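Local coordinates for protein NADH dehydrogenase, putative (Plasmodium falciparum, PDB 5JWC) that probably oxidises NADH through its bound FAD and passes the electrons to ubiquinone, as a type II NADH dehydrogenase, and is bound by the quinolone inhibitor RYL-552, at residues Y129-I134 with F441-Q446; F210-V215 with D221-I226. All blocks are in the same frame, centred on the assembly; numbering follows the deposited sequence.

Contact 1: residues Y129-I134 with F441-Q446; sequences YDYLII and FIHTNQ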
ATOM      1  N   TYR A 129      -5.725   1.690 -36.038  1.00 39.22           N
ATOM      2  CA  TYR A 129      -4.496   2.470 -35.913  1.00 37.92           C
ATOM      3  C   TYR A 129      -3.896   2.802 -37.271  1.00 36.93           C
ATOM      4  O   TYR A 129      -4.116   2.089 -38.237  1.00 41.82           O
ATOM      5  CB  TYR A 129      -3.454   1.710 -35.069  1.00 33.89           C
ATOM      6  CG  TYR A 129      -2.987   0.412 -35.702  1.00 34.77           C
ATOM      7  CD1 TYR A 129      -1.972   0.401 -36.651  1.00 35.56           C
ATOM      8  CD2 TYR A 129      -3.548  -0.798 -35.333  1.00 35.03           C
ATOM      9  CE1 TYR A 129      -1.551  -0.781 -37.232  1.00 37.92           C
ATOM     10  CE2 TYR A 129      -3.130  -1.984 -35.898  1.00 36.34           C
ATOM     11  CZ  TYR A 129      -2.135  -1.969 -36.848  1.00 37.10           C
ATOM     12  OH  TYR A 129      -1.727  -3.153 -37.408  1.00 41.36           O
ATOM     13  N   ASP A 130      -3.107   3.869 -37.325  1.00 38.04           N
ATOM     14  CA  ASP A 130      -2.229   4.130 -38.461  1.00 36.72           C
ATOM     15  C   ASP A 130      -0.819   3.555 -38.218  1.00 41.23           C
ATOM     16  O   ASP A 130      -0.166   3.055 -39.136  1.00 37.10           O
ATOM     17  CB  ASP A 130      -2.164   5.627 -38.727  1.00 37.29           C
ATOM     18  CG  ASP A 130      -3.513   6.183 -39.155  1.00 46.66           C
ATOM     19  OD1 ASP A 130      -4.112   5.595 -40.075  1.00 42.61           O
ATOM     20  OD2 ASP A 130      -3.986   7.160 -38.542  1.00 44.18           O
ATOM     21  N   TYR A 131      -0.348   3.664 -36.982  1.00 38.15           N
ATOM     22  CA  TYR A 131       0.901   3.020 -36.568  1.00 38.10           C
ATOM     23  C   TYR A 131       0.702   2.306 -35.249  1.00 37.94           C
ATOM     24  O   TYR A 131      -0.018   2.794 -34.370  1.00 35.30           O
ATOM     25  CB  TYR A 131       2.027   4.032 -36.416  1.00 32.91           C
ATOM     26  CG  TYR A 131       2.376   4.791 -37.661  1.00 38.40           C
ATOM     27  CD1 TYR A 131       3.204   4.241 -38.630  1.00 39.77           C
ATOM     28  CD2 TYR A 131       1.871   6.064 -37.876  1.00 41.42           C
ATOM     29  CE1 TYR A 131       3.527   4.956 -39.781  1.00 46.32           C
ATOM     30  CE2 TYR A 131       2.179   6.773 -39.005  1.00 44.64           C
ATOM     31  CZ  TYR A 131       3.007   6.224 -39.956  1.00 50.78           C
ATOM     32  OH  TYR A 131       3.294   6.960 -41.086  1.00 57.80           O
ATOM     33  N   LEU A 132       1.372   1.170 -35.102  1.00 37.04           N
ATOM     34  CA  LEU A 132       1.309   0.394 -33.883  1.00 36.51           C
ATOM     35  C   LEU A 132       2.717   0.212 -33.291  1.00 37.06           C
ATOM     36  O   LEU A 132       3.630  -0.287 -33.970  1.00 33.20           O
ATOM     37  CB  LEU A 132       0.670  -0.953 -34.153  1.00 34.39           C
ATOM     38  CG  LEU A 132       0.432  -1.856 -32.949  1.00 34.30           C
ATOM     39  CD1 LEU A 132      -0.535  -1.225 -31.937  1.00 34.09           C
ATOM     40  CD2 LEU A 132      -0.055  -3.209 -33.420  1.00 36.00           C
ATOM     41  N   ILE A 133       2.893   0.626 -32.038  1.00 32.94           N
ATOM     42  CA  ILE A 133       4.162   0.427 -31.332  1.00 28.72           C
ATOM     43  C   ILE A 133       4.019  -0.686 -30.297  1.00 31.58           C
ATOM     44  O   ILE A 133       3.417  -0.501 -29.234  1.00 30.77           O
ATOM     45  CB  ILE A 133       4.623   1.706 -30.620  1.00 33.23           C
ATOM     46  CG1 ILE A 133       4.341   2.955 -31.482  1.00 30.23           C
ATOM     47  CG2 ILE A 133       6.101   1.590 -30.222  1.00 30.45           C
ATOM     48  CD1 ILE A 133       5.105   3.003 -32.795  1.00 33.77           C
ATOM     49  N   ILE A 134       4.542  -1.862 -30.599  1.00 28.33           N
ATOM     50  CA  ILE A 134       4.389  -2.975 -29.668  1.00 29.18           C
ATOM     51  C   ILE A 134       5.510  -2.969 -28.613  1.00 31.52           C
ATOM     52  O   ILE A 134       6.693  -3.130 -28.924  1.00 27.76           O
ATOM     53  CB  ILE A 134       4.361  -4.319 -30.395  1.00 26.93           C
ATOM     54  CG1 ILE A 134       3.306  -4.303 -31.517  1.00 31.23           C
ATOM     55  CG2 ILE A 134       4.144  -5.486 -29.398  1.00 26.67           C
ATOM     56  CD1 ILE A 134       3.191  -5.634 -32.268  1.00 29.82           C
ATOM     57  N   PHE A 441      11.311  12.782 -38.662  1.00 45.12           N
ATOM     58  CA  PHE A 441      11.697  12.124 -39.892  1.00 40.48           C
ATOM     59  C   PHE A 441      10.468  11.701 -40.686  1.00 48.29           C
ATOM     60  O   PHE A 441      10.335  12.057 -41.858  1.00 47.93           O
ATOM     61  CB  PHE A 441      12.596  10.909 -39.606  1.00 40.32           C
ATOM     62  CG  PHE A 441      13.996  11.268 -39.135  1.00 44.23           C
ATOM     63  CD1 PHE A 441      15.067  11.234 -40.010  1.00 42.87           C
ATOM     64  CD2 PHE A 441      14.236  11.637 -37.818  1.00 42.64           C
ATOM     65  CE1 PHE A 441      16.350  11.555 -39.587  1.00 41.63           C
ATOM     66  CE2 PHE A 441      15.523  11.964 -37.388  1.00 43.67           C
ATOM     67  CZ  PHE A 441      16.579  11.921 -38.276  1.00 42.12           C
ATOM     68  N   ILE A 442       9.559  10.962 -40.054  1.00 41.50           N
ATOM     69  CA  ILE A 442       8.352  10.512 -40.746  1.00 46.64           C
ATOM     70  C   ILE A 442       7.458  11.697 -41.192  1.00 53.93           C
ATOM     71  O   ILE A 442       7.173  12.606 -40.413  1.00 52.91           O
ATOM     72  CB  ILE A 442       7.556   9.533 -39.868  1.00 40.83           C
ATOM     73  CG1 ILE A 442       8.392   8.267 -39.620  1.00 42.70           C
ATOM     74  CG2 ILE A 442       6.263   9.144 -40.541  1.00 48.35           C
ATOM     75  CD1 ILE A 442       7.715   7.247 -38.759  1.00 41.67           C
ATOM     76  N   HIS A 443       7.046  11.662 -42.464  1.00 58.62           N
ATOM     77  CA  HIS A 443       6.286  12.735 -43.134  1.00 62.30           C
ATOM     78  C   HIS A 443       6.969  14.101 -43.066  1.00 62.40           C
ATOM     79  O   HIS A 443       6.343  15.118 -42.744  1.00 69.29           O
ATOM     80  CB  HIS A 443       4.866  12.815 -42.567  1.00 62.31           C
ATOM     81  CG  HIS A 443       3.989  11.691 -43.005  1.00 62.98           C
ATOM     82  ND1 HIS A 443       3.837  11.349 -44.341  1.00 69.48           N
ATOM     83  CD2 HIS A 443       3.252  10.796 -42.311  1.00 66.84           C
ATOM     84  CE1 HIS A 443       3.027  10.306 -44.437  1.00 67.46           C
ATOM     85  NE2 HIS A 443       2.659   9.956 -43.214  1.00 70.67           N
ATOM     86  N   THR A 444       8.266  14.097 -43.352  1.00 52.46           N
ATOM     87  CA  THR A 444       9.082  15.302 -43.481  1.00 55.94           C
ATOM     88  C   THR A 444      10.108  15.020 -44.578  1.00 60.02           C
ATOM     89  O   THR A 444      10.197  13.886 -45.065  1.00 59.17           O
ATOM     90  CB  THR A 444       9.811  15.692 -42.168  1.00 57.64           C
ATOM     91  OG1 THR A 444      10.995  14.899 -42.021  1.00 57.18           O
ATOM     92  CG2 THR A 444       8.913  15.515 -40.941  1.00 54.23           C
ATOM     93  N   ASN A 445      10.908  16.017 -44.951  1.00 62.31           N
ATOM     94  CA  ASN A 445      11.841  15.816 -46.061  1.00 68.63           C
ATOM     95  C   ASN A 445      13.073  15.011 -45.647  1.00 66.87           C
ATOM     96  O   ASN A 445      14.010  14.855 -46.434  1.00 69.02           O
ATOM     97  CB  ASN A 445      12.293  17.154 -46.656  1.00 68.22           C
ATOM     98  CG  ASN A 445      13.258  17.904 -45.752  1.00 75.18           C
ATOM     99  OD1 ASN A 445      13.228  17.763 -44.528  1.00 75.07           O
ATOM    100  ND2 ASN A 445      14.132  18.702 -46.362  1.00 79.32           N
ATOM    101  N   GLN A 446      13.064  14.491 -44.423  1.00 63.93           N
ATOM    102  CA  GLN A 446      14.138  13.617 -43.973  1.00 59.37           C
ATOM    103  C   GLN A 446      13.680  12.160 -43.906  1.00 58.05           C
ATOM    104  O   GLN A 446      14.434  11.291 -43.455  1.00 53.57           O
ATOM    105  CB  GLN A 446      14.649  14.060 -42.598  1.00 60.54           C
ATOM    106  CG  GLN A 446      15.347  15.410 -42.573  1.00 62.99           C
ATOM    107  CD  GLN A 446      16.639  15.416 -43.363  1.00 64.87           C
ATOM    108  OE1 GLN A 446      17.303  14.387 -43.503  1.00 66.94           O
ATOM    109  NE2 GLN A 446      17.011  16.584 -43.878  1.00 68.34           N
TER

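Contact 2: residues F210-V215 with D221-I226; sequences FINKEV and DIFNFI. With 4W0 (5-fluoro-3-methyl-2-{4-[4-(trifluoromethoxy)benzyl]phenyl}quinolin-4(1H)-one), chain M.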
ATOM      1  N   PHE A 210      17.588  -5.922   6.107  1.00 30.12           N
ATOM      2  CA  PHE A 210      16.349  -5.871   6.886  1.00 31.92           C
ATOM      3  C   PHE A 210      16.454  -6.803   8.124  1.00 30.59           C
ATOM      4  O   PHE A 210      16.213  -6.385   9.267  1.00 30.13           O
ATOM      5  CB  PHE A 210      15.170  -6.256   5.982  1.00 27.50           C
ATOM      6  CG  PHE A 210      13.814  -5.983   6.576  1.00 29.55           C
ATOM      7  CD1 PHE A 210      13.649  -5.041   7.571  1.00 32.71           C
ATOM      8  CD2 PHE A 210      12.698  -6.668   6.123  1.00 34.09           C
ATOM      9  CE1 PHE A 210      12.387  -4.785   8.120  1.00 33.48           C
ATOM     10  CE2 PHE A 210      11.440  -6.423   6.674  1.00 37.53           C
ATOM     11  CZ  PHE A 210      11.292  -5.476   7.678  1.00 32.49           C
ATOM     12  N   ILE A 211      16.831  -8.053   7.878  1.00 28.34           N
ATOM     13  CA  ILE A 211      17.011  -9.061   8.924  1.00 30.56           C
ATOM     14  C   ILE A 211      18.034  -8.639   9.993  1.00 34.13           C
ATOM     15  O   ILE A 211      17.775  -8.756  11.206  1.00 30.83           O
ATOM     16  CB  ILE A 211      17.407 -10.414   8.283  1.00 32.82           C
ATOM     17  CG1 ILE A 211      16.203 -10.959   7.503  1.00 31.47           C
ATOM     18  CG2 ILE A 211      17.837 -11.439   9.329  1.00 31.17           C
ATOM     19  CD1 ILE A 211      16.531 -12.056   6.503  1.00 30.03           C
ATOM     20  N   ASN A 212      19.170  -8.112   9.541  1.00 32.48           N
ATOM     21  CA  ASN A 212      20.220  -7.672  10.448  1.00 32.72           C
ATOM     22  C   ASN A 212      19.921  -6.386  11.193  1.00 35.57           C
ATOM     23  O   ASN A 212      20.590  -6.079  12.166  1.00 31.37           O
ATOM     24  CB  ASN A 212      21.533  -7.501   9.690  1.00 36.88           C
ATOM     25  CG  ASN A 212      22.251  -8.812   9.496  1.00 38.08           C
ATOM     26  OD1 ASN A 212      22.192  -9.683  10.358  1.00 44.63           O
ATOM     27  ND2 ASN A 212      22.914  -8.972   8.360  1.00 42.21           N
ATOM     28  N   LYS A 213      18.950  -5.609  10.727  1.00 32.31           N
ATOM     29  CA  LYS A 213      18.664  -4.353  11.409  1.00 32.87           C
ATOM     30  C   LYS A 213      17.304  -4.360  12.118  1.00 35.58           C
ATOM     31  O   LYS A 213      17.225  -4.696  13.292  1.00 34.90           O
ATOM     32  CB  LYS A 213      18.735  -3.183  10.438  1.00 33.95           C
ATOM     33  CG  LYS A 213      18.759  -1.830  11.147  1.00 36.58           C
ATOM     34  CD  LYS A 213      18.811  -0.679  10.172  1.00 41.47           C
ATOM     35  CE  LYS A 213      19.152   0.630  10.873  1.00 48.62           C
ATOM     36  NZ  LYS A 213      19.253   1.757   9.899  1.00 57.15           N
ATOM     37  N   GLU A 214      16.241  -3.996  11.406  1.00 32.81           N
ATOM     38  CA  GLU A 214      14.937  -3.838  12.040  1.00 32.69           C
ATOM     39  C   GLU A 214      14.392  -5.154  12.593  1.00 32.63           C
ATOM     40  O   GLU A 214      13.814  -5.172  13.673  1.00 33.43           O
ATOM     41  CB  GLU A 214      13.929  -3.224  11.057  1.00 33.57           C
ATOM     42  CG  GLU A 214      14.229  -1.757  10.692  1.00 32.48           C
ATOM     43  CD  GLU A 214      15.165  -1.607   9.498  1.00 36.56           C
ATOM     44  OE1 GLU A 214      15.716  -2.630   9.011  1.00 34.13           O
ATOM     45  OE2 GLU A 214      15.342  -0.452   9.043  1.00 35.57           O
ATOM     46  N   VAL A 215      14.590  -6.247  11.871  1.00 30.50           N
ATOM     47  CA  VAL A 215      14.067  -7.535  12.300  1.00 30.99           C
ATOM     48  C   VAL A 215      14.796  -8.004  13.560  1.00 34.97           C
ATOM     49  O   VAL A 215      14.167  -8.460  14.520  1.00 33.95           O
ATOM     50  CB  VAL A 215      14.176  -8.596  11.185  1.00 29.82           C
ATOM     51  CG1 VAL A 215      13.782  -9.967  11.719  1.00 27.66           C
ATOM     52  CG2 VAL A 215      13.287  -8.212  10.004  1.00 26.67           C
ATOM     53  N   ASP A 221      14.012 -12.692  19.622  1.00 43.85           N
ATOM     54  CA  ASP A 221      13.919 -14.092  20.050  1.00 47.56           C
ATOM     55  C   ASP A 221      13.946 -15.114  18.913  1.00 47.47           C
ATOM     56  O   ASP A 221      14.193 -16.289  19.163  1.00 41.68           O
ATOM     57  CB  ASP A 221      12.650 -14.307  20.880  1.00 50.52           C
ATOM     58  CG  ASP A 221      12.769 -13.729  22.290  1.00 64.66           C
ATOM     59  OD1 ASP A 221      11.721 -13.380  22.887  1.00 73.04           O
ATOM     60  OD2 ASP A 221      13.912 -13.626  22.798  1.00 66.05           O
ATOM     61  N   ILE A 222      13.677 -14.686  17.679  1.00 39.87           N
ATOM     62  CA  ILE A 222      13.704 -15.621  16.557  1.00 34.92           C
ATOM     63  C   ILE A 222      14.777 -15.260  15.540  1.00 35.49           C
ATOM     64  O   ILE A 222      14.936 -15.960  14.545  1.00 37.61           O
ATOM     65  CB  ILE A 222      12.339 -15.714  15.824  1.00 38.64           C
ATOM     66  CG1 ILE A 222      11.928 -14.353  15.248  1.00 37.60           C
ATOM     67  CG2 ILE A 222      11.250 -16.281  16.746  1.00 39.66           C
ATOM     68  CD1 ILE A 222      10.654 -14.426  14.402  1.00 34.35           C
ATOM     69  N   PHE A 223      15.518 -14.184  15.799  1.00 36.45           N
ATOM     70  CA  PHE A 223      16.530 -13.705  14.865  1.00 34.26           C
ATOM     71  C   PHE A 223      17.482 -14.815  14.466  1.00 42.35           C
ATOM     72  O   PHE A 223      17.793 -14.982  13.283  1.00 35.64           O
ATOM     73  CB  PHE A 223      17.328 -12.546  15.454  1.00 33.93           C
ATOM     74  CG  PHE A 223      18.544 -12.184  14.640  1.00 37.12           C
ATOM     75  CD1 PHE A 223      18.418 -11.463  13.461  1.00 33.89           C
ATOM     76  CD2 PHE A 223      19.816 -12.587  15.042  1.00 39.61           C
ATOM     77  CE1 PHE A 223      19.540 -11.140  12.695  1.00 35.17           C
ATOM     78  CE2 PHE A 223      20.941 -12.272  14.283  1.00 39.46           C
ATOM     79  CZ  PHE A 223      20.802 -11.543  13.107  1.00 37.75           C
ATOM     80  N   ASN A 224      17.910 -15.587  15.462  1.00 40.22           N
ATOM     81  CA  ASN A 224      18.921 -16.624  15.282  1.00 41.07           C
ATOM     82  C   ASN A 224      18.457 -17.787  14.425  1.00 41.24           C
ATOM     83  O   ASN A 224      19.278 -18.553  13.941  1.00 40.82           O
ATOM     84  CB  ASN A 224      19.365 -17.166  16.646  1.00 41.80           C
ATOM     85  CG  ASN A 224      20.253 -16.196  17.401  1.00 54.86           C
ATOM     86  OD1 ASN A 224      21.125 -15.530  16.816  1.00 55.43           O
ATOM     87  ND2 ASN A 224      20.042 -16.110  18.713  1.00 61.55           N
ATOM     88  N   PHE A 225      17.148 -17.923  14.230  1.00 36.34           N
ATOM     89  CA  PHE A 225      16.623 -19.002  13.391  1.00 34.66           C
ATOM     90  C   PHE A 225      16.465 -18.630  11.919  1.00 33.70           C
ATOM     91  O   PHE A 225      16.126 -19.474  11.099  1.00 37.58           O
ATOM     92  CB  PHE A 225      15.282 -19.472  13.944  1.00 34.62           C
ATOM     93  CG  PHE A 225      15.346 -19.867  15.386  1.00 43.90           C
ATOM     94  CD1 PHE A 225      16.396 -20.650  15.842  1.00 45.29           C
ATOM     95  CD2 PHE A 225      14.384 -19.444  16.291  1.00 45.32           C
ATOM     96  CE1 PHE A 225      16.478 -21.028  17.171  1.00 48.83           C
ATOM     97  CE2 PHE A 225      14.462 -19.819  17.627  1.00 47.77           C
ATOM     98  CZ  PHE A 225      15.509 -20.609  18.064  1.00 46.20           C
ATOM     99  N   ILE A 226      16.691 -17.366  11.593  1.00 33.57           N
ATOM    100  CA  ILE A 226      16.505 -16.885  10.228  1.00 34.83           C
ATOM    101  C   ILE A 226      17.720 -17.200   9.362  1.00 35.79           C
ATOM    102  O   ILE A 226      18.854 -16.995   9.786  1.00 36.24           O
ATOM    103  CB  ILE A 226      16.247 -15.370  10.204  1.00 37.05           C
ATOM    104  CG1 ILE A 226      15.011 -15.035  11.055  1.00 32.91           C
ATOM    105  CG2 ILE A 226      16.074 -14.882   8.748  1.00 30.21           C
ATOM    106  CD1 ILE A 226      14.788 -13.567  11.249  1.00 33.66           C
TER
HETATM  107  C1  4W0 M 611      19.957   0.437  -1.635  1.00 42.38           C
HETATM  108  C2  4W0 M 611      19.958  -0.086  -0.332  1.00 45.85           C
HETATM  109  C3  4W0 M 611      20.663   0.570   0.692  1.00 44.24           C
HETATM  110  C4  4W0 M 611      21.381   1.751   0.431  1.00 44.64           C
HETATM  111  C5  4W0 M 611      21.379   2.275  -0.868  1.00 45.01           C
HETATM  112  C6  4W0 M 611      20.675   1.632  -1.896  1.00 41.15           C
HETATM  113  O1  4W0 M 611      24.982  -5.518  10.410  1.00 72.17           O
HETATM  114  C7  4W0 M 611      22.129   2.444   1.538  1.00 51.25           C
HETATM  115  C8  4W0 M 611      22.130   1.881   2.877  1.00 52.67           C
HETATM  116  C9  4W0 M 611      21.371   0.637   3.137  1.00 43.26           C
HETATM  117  C10 4W0 M 611      21.313  -0.073   4.471  1.00 43.97           C
HETATM  118  C11 4W0 M 611      22.478  -0.584   5.046  1.00 45.23           C
HETATM  119  C12 4W0 M 611      22.438  -1.280   6.249  1.00 43.97           C
HETATM  120  C13 4W0 M 611      21.208  -1.474   6.837  1.00 40.83           C
HETATM  121  C14 4W0 M 611      20.058  -1.005   6.264  1.00 38.84           C
HETATM  122  C15 4W0 M 611      20.095  -0.314   5.072  1.00 49.86           C
HETATM  123  O2  4W0 M 611      22.741   3.469   1.321  1.00 53.58           O
HETATM  124  N   4W0 M 611      20.661  -0.005   2.062  1.00 45.34           N
HETATM  125  C16 4W0 M 611      20.988  -2.198   8.131  1.00 48.43           C
HETATM  126  C17 4W0 M 611      22.063  -3.090   8.688  1.00 53.22           C
HETATM  127  C18 4W0 M 611      22.603  -4.122   7.933  1.00 55.48           C
HETATM  128  C19 4W0 M 611      23.585  -4.929   8.504  1.00 60.22           C
HETATM  129  C20 4W0 M 611      23.984  -4.711   9.827  1.00 64.38           C
HETATM  130  C21 4W0 M 611      23.429  -3.683  10.580  1.00 55.44           C
HETATM  131  C22 4W0 M 611      22.461  -2.879  10.009  1.00 53.62           C
HETATM  132  C23 4W0 M 611      22.888   2.593   3.973  1.00 52.46           C
HETATM  133  F1  4W0 M 611      22.051   3.399  -1.121  1.00 47.98           F
HETATM  134  C24 4W0 M 611      26.311  -5.116  10.179  1.00 79.06           C
HETATM  135  F2  4W0 M 611      26.560  -5.231   8.873  1.00 80.96           F
HETATM  136  F3  4W0 M 611      27.146  -5.919  10.859  1.00 86.94           F
HETATM  137  F4  4W0 M 611      26.454  -3.843  10.577  1.00 75.16           F

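Contact 1: residues Y129-I134 with F441-Q446
A small surface contact sets the phenol of Tyr131, at the start of strand 131-134, against Ile442 and His443 in the loop that follows helix 424-440. The strand belongs to the mixed sheet of the FAD-binding, Rossmann-type domain, where it runs parallel between strands 30-34 and 337-339. The backbones stay well apart: the closest CA atoms, those of Tyr131 and Ile442, are 11.4 Å from each other, and a long aromatic side chain suits the task of spanning that gap. With CG anti to the carbonyl carbon (chi1 -61°), the Tyr131 ring reaches out to the loop, and the side chains of Tyr131 and Ile442 lie alongside each other, pointing opposite ways. Branching at CB gives Ile442 a short methyl arm, CG2, which lies 3.7 Å from Tyr131 OH. Phe438 of the preceding helix packs edge-to-face with the same tyrosine ring. An ST turn shapes the loop: Thr444 OG1 accepts from Gln446 N at 3.2 Å, and it also donates to Phe441 O from above the carbonyl plane. His443 suits the solvent-exposed side of the contact, since its NE2 is hydrogen-bonded to Glu29, while Tyr131 OH approaches that same NE2 to 3.7 Å, a van der Waals distance.

Contact 2: residues F210-V215 with D221-I226
Helix 198-218, carrying Ile211 and Val215, meets the end of the short helix 220-223 and the type I beta turn from Phe223 to Ile226; the closest CA atoms, those of Val215 and Phe223, are 7.1 Å apart. The contact lies within a Rossmann-type beta-alpha-beta unit, in which helix 198-218 links strands 190-194 and 227-232, parallel neighbours in the five-stranded sheet. The long helix widens into a pi-type turn at 211-215, with Val215 N bonded to Phe210 O, which also accepts from Lys213 N. Branched aliphatic side chains form the apolar centre. Ile226 CG2 sits 3.6 Å from Ile211 CD1, and its other branch carries CD1 to 3.8 Å from Val215 CG1. Farther out, Phe223 extends with CG anti to the backbone N (chi1 169°) and turns its rim to the helix: CE1 packs against Ile211 CG2 while Ile211 O lies 3.3 Å from Phe223 CE1, near the ring plane, where the weakly positive ring hydrogens favour oxygen. Asn212 links this edge to the inhibitor. Its CB touches C19 of the quinolone's trifluoromethoxyphenyl ring, and the extended, aliphatic part of Lys213 brings CD to 3.3 Å from the benzylic C16. On the other side of Asn212, with amide and ring planes 51° apart, OD1 lies in the plane of the Phe223 ring, 3.6 Å from CZ.

Overall arrangement
The two contacts lie on opposite sides of the chain's centre, their own centres about 56 Å apart and their nearest atoms about 36 Å apart. In chain order, 129-134 comes first, both halves of contact 2 follow, and 441-446 comes last. Contact 1 is therefore long-range, joining the mixed sheet that contains strand 30-34 to the loop after helix 424-440, whereas contact 2 is local, its two segments separated by five residues within the connection from strand 190-194 to strand 227-232 of the parallel sheet. The contacts share neither sheet nor helix. Contact 1 lies against the FAD-binding sheet, contact 2 in the unit that probably serves NADH; contact 2 also borders a bound inhibitor.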